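Peroxiredoxin (Clostridioides difficile, PDB 6TSB) is a spore coat protein that joins a predicted thiol-specific peroxidase to a chitinase domain of glycosyl hydrolase family 18, the part present in this chain. Local coordinates at residues 116-121 with 159-164. Sequence-based numbering, arbitrary orientation.
Sequences YNFARQ and TLLLTA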
ATOM      1  N   TYR A 116       2.736  26.164 -46.218  1.00 45.38           N
ATOM      2  CA  TYR A 116       1.383  26.519 -46.711  1.00 44.95           C
ATOM      3  C   TYR A 116       0.634  25.219 -47.055  1.00 45.18           C
ATOM      4  O   TYR A 116      -0.521  25.064 -46.702  1.00 44.41           O
ATOM      5  CB  TYR A 116       1.478  27.469 -47.910  1.00 45.54           C
ATOM      6  CG  TYR A 116       0.141  27.980 -48.399  1.00 50.09           C
ATOM      7  CD1 TYR A 116      -0.479  29.070 -47.799  1.00 58.12           C
ATOM      8  CD2 TYR A 116      -0.539  27.349 -49.431  1.00 47.46           C
ATOM      9  CE1 TYR A 116      -1.718  29.531 -48.227  1.00 62.33           C
ATOM     10  CE2 TYR A 116      -1.776  27.792 -49.870  1.00 51.47           C
ATOM     11  CZ  TYR A 116      -2.373  28.889 -49.266  1.00 62.10           C
ATOM     12  OH  TYR A 116      -3.588  29.344 -49.701  1.00 58.84           O
ATOM     13  N   ASN A 117       1.317  24.290 -47.722  1.00 48.23           N
ATOM     14  CA  ASN A 117       0.766  22.989 -48.177  1.00 49.51           C
ATOM     15  C   ASN A 117       0.344  22.151 -46.964  1.00 48.57           C
ATOM     16  O   ASN A 117      -0.782  21.651 -46.955  1.00 47.65           O
ATOM     17  CB  ASN A 117       1.776  22.220 -49.020  1.00 48.45           C
ATOM     18  CG  ASN A 117       1.189  20.948 -49.580  1.00 47.99           C
ATOM     19  OD1 ASN A 117       0.100  20.966 -50.124  1.00 58.13           O
ATOM     20  ND2 ASN A 117       1.899  19.844 -49.461  1.00 48.44           N
ATOM     21  N   PHE A 118       1.224  21.995 -45.977  1.00 45.06           N
ATOM     22  CA  PHE A 118       0.890  21.272 -44.725  1.00 44.20           C
ATOM     23  C   PHE A 118      -0.333  21.908 -44.078  1.00 42.77           C
ATOM     24  O   PHE A 118      -1.271  21.197 -43.786  1.00 42.65           O
ATOM     25  CB  PHE A 118       2.060  21.263 -43.747  1.00 42.64           C
ATOM     26  CG  PHE A 118       1.890  20.268 -42.630  1.00 41.99           C
ATOM     27  CD1 PHE A 118       2.325  18.964 -42.772  1.00 39.65           C
ATOM     28  CD2 PHE A 118       1.285  20.637 -41.439  1.00 46.61           C
ATOM     29  CE1 PHE A 118       2.154  18.051 -41.747  1.00 40.94           C
ATOM     30  CE2 PHE A 118       1.120  19.718 -40.412  1.00 41.58           C
ATOM     31  CZ  PHE A 118       1.554  18.431 -40.572  1.00 38.32           C
ATOM     32  N   ALA A 119      -0.308  23.222 -43.856  1.00 42.97           N
ATOM     33  CA  ALA A 119      -1.421  23.906 -43.188  1.00 44.08           C
ATOM     34  C   ALA A 119      -2.703  23.603 -43.971  1.00 46.41           C
ATOM     35  O   ALA A 119      -3.634  23.176 -43.326  1.00 45.44           O
ATOM     36  CB  ALA A 119      -1.173  25.383 -43.059  1.00 44.47           C
ATOM     37  N   ARG A 120      -2.727  23.825 -45.291  1.00 42.73           N
ATOM     38  CA  ARG A 120      -3.922  23.633 -46.162  1.00 54.09           C
ATOM     39  C   ARG A 120      -4.500  22.230 -45.906  1.00 51.99           C
ATOM     40  O   ARG A 120      -5.716  22.106 -45.836  1.00 42.73           O
ATOM     41  CB  ARG A 120      -3.583  23.818 -47.654  1.00 56.59           C
ATOM     42  CG  ARG A 120      -4.786  23.992 -48.586  1.00 66.66           C
ATOM     43  CD  ARG A 120      -4.509  23.967 -50.104  1.00 70.80           C
ATOM     44  NE  ARG A 120      -3.447  23.011 -50.472  1.00 78.30           N
ATOM     45  CZ  ARG A 120      -3.576  21.678 -50.584  1.00 76.85           C
ATOM     46  NH1 ARG A 120      -4.746  21.085 -50.414  1.00 80.51           N
ATOM     47  NH2 ARG A 120      -2.527  20.930 -50.875  1.00 69.52           N
ATOM     48  N   GLN A 121      -3.651  21.209 -45.783  1.00 42.41           N
ATOM     49  CA  GLN A 121      -4.106  19.812 -45.634  1.00 45.40           C
ATOM     50  C   GLN A 121      -4.659  19.600 -44.222  1.00 48.67           C
ATOM     51  O   GLN A 121      -5.568  18.775 -44.054  1.00 46.54           O
ATOM     52  CB  GLN A 121      -2.934  18.878 -45.892  1.00 45.22           C
ATOM     53  CG  GLN A 121      -2.426  18.983 -47.313  1.00 51.82           C
ATOM     54  CD  GLN A 121      -1.826  17.678 -47.762  1.00 56.35           C
ATOM     55  OE1 GLN A 121      -2.388  16.605 -47.563  1.00 57.11           O
ATOM     56  NE2 GLN A 121      -0.673  17.774 -48.388  1.00 65.26           N
ATOM     57  N   THR A 159       7.987  27.114 -35.416  1.00 43.33           N
ATOM     58  CA  THR A 159       7.135  28.278 -35.057  1.00 41.77           C
ATOM     59  C   THR A 159       6.373  28.756 -36.292  1.00 44.29           C
ATOM     60  O   THR A 159       5.194  29.225 -36.169  1.00 45.67           O
ATOM     61  CB  THR A 159       7.993  29.426 -34.510  1.00 41.35           C
ATOM     62  OG1 THR A 159       8.843  28.904 -33.485  1.00 42.30           O
ATOM     63  CG2 THR A 159       7.162  30.580 -33.994  1.00 39.36           C
ATOM     64  N   LEU A 160       7.051  28.758 -37.438  1.00 47.30           N
ATOM     65  CA  LEU A 160       6.455  29.250 -38.712  1.00 48.27           C
ATOM     66  C   LEU A 160       5.424  28.210 -39.199  1.00 42.42           C
ATOM     67  O   LEU A 160       4.344  28.585 -39.667  1.00 44.34           O
ATOM     68  CB  LEU A 160       7.578  29.522 -39.724  1.00 47.75           C
ATOM     69  CG  LEU A 160       8.572  30.638 -39.357  1.00 51.96           C
ATOM     70  CD1 LEU A 160       9.829  30.528 -40.211  1.00 52.28           C
ATOM     71  CD2 LEU A 160       7.970  32.040 -39.488  1.00 48.09           C
ATOM     72  N   LEU A 161       5.698  26.930 -39.017  1.00 41.46           N
ATOM     73  CA  LEU A 161       4.704  25.890 -39.366  1.00 44.71           C
ATOM     74  C   LEU A 161       3.423  26.125 -38.547  1.00 42.54           C
ATOM     75  O   LEU A 161       2.332  26.179 -39.124  1.00 42.59           O
ATOM     76  CB  LEU A 161       5.322  24.522 -39.085  1.00 44.11           C
ATOM     77  CG  LEU A 161       4.409  23.349 -39.409  1.00 43.40           C
ATOM     78  CD1 LEU A 161       4.050  23.365 -40.881  1.00 45.47           C
ATOM     79  CD2 LEU A 161       5.069  22.035 -39.026  1.00 41.84           C
ATOM     80  N   LEU A 162       3.556  26.245 -37.228  1.00 39.30           N
ATOM     81  CA  LEU A 162       2.406  26.453 -36.316  1.00 41.62           C
ATOM     82  C   LEU A 162       1.683  27.736 -36.718  1.00 39.72           C
ATOM     83  O   LEU A 162       0.454  27.725 -36.732  1.00 40.24           O
ATOM     84  CB  LEU A 162       2.915  26.497 -34.871  1.00 42.90           C
ATOM     85  CG  LEU A 162       3.459  25.164 -34.373  1.00 42.89           C
ATOM     86  CD1 LEU A 162       4.289  25.335 -33.118  1.00 44.74           C
ATOM     87  CD2 LEU A 162       2.311  24.191 -34.144  1.00 47.08           C
ATOM     88  N   THR A 163       2.426  28.783 -37.070  1.00 42.21           N
ATOM     89  CA  THR A 163       1.856  30.074 -37.525  1.00 45.92           C
ATOM     90  C   THR A 163       1.008  29.815 -38.772  1.00 44.94           C
ATOM     91  O   THR A 163      -0.112  30.338 -38.843  1.00 41.77           O
ATOM     92  CB  THR A 163       2.942  31.127 -37.812  1.00 50.41           C
ATOM     93  OG1 THR A 163       3.510  31.497 -36.561  1.00 48.55           O
ATOM     94  CG2 THR A 163       2.436  32.388 -38.492  1.00 47.67           C
ATOM     95  N   ALA A 164       1.546  29.061 -39.729  1.00 45.07           N
ATOM     96  CA  ALA A 164       0.858  28.722 -40.999  1.00 43.14           C
ATOM     97  C   ALA A 164      -0.412  27.912 -40.708  1.00 40.27           C
ATOM     98  O   ALA A 164      -1.451  28.261 -41.281  1.00 49.89           O
ATOM     99  CB  ALA A 164       1.798  28.004 -41.932  1.00 42.23           C
TER
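Phe118 and Leu161 both hold CG anti to the backbone N (chi1 -166° and -180°), and this, together with chi2 of 60° in Leu161, turns the CD1 methyl of the leucine to the Phe118 side chain across the interface of helices 112-128 and 154-169. There CD1 of Leu161 does the touching. It lies 3.9 Å from CD2 of Phe118 and 4.1 Å from CB of the same residue, so the methyl rests against the root and one ortho carbon of the aromatic side chain, approaching the ring obliquely. The second point of contact is made by two alanines. CB of Ala119 stands 4.1 Å from CB of Ala164 and comes still nearer to the opposite backbone, 3.4 Å from Ala164 O. With no side chain larger than a methyl at this point, the CA atoms of Ala119 and Ala164 come within 5.8 Å, while the larger Phe118–Leu161 pair packs beside them. All of these contacts are apolar or van der Waals; the two segments bury 179 Å² between them, counting both sides. Within helix 154-169, Thr163 OG1 turns back to Thr159 O at 2.9 Å, giving that carbonyl a second donor besides Thr163 N; the two reach it from opposite faces of its plane. Further along the same helix, Ile165 touches Phe118 and Val168 touches Ala119. Thr159 and Leu162 pack instead against helix 192-195. Within the TIM-barrel fold of the chitinase domain, the contact thus joins helices 112-128 and 154-169, which follow the adjacent parallel strands 92-98 and 133-137 in the chain.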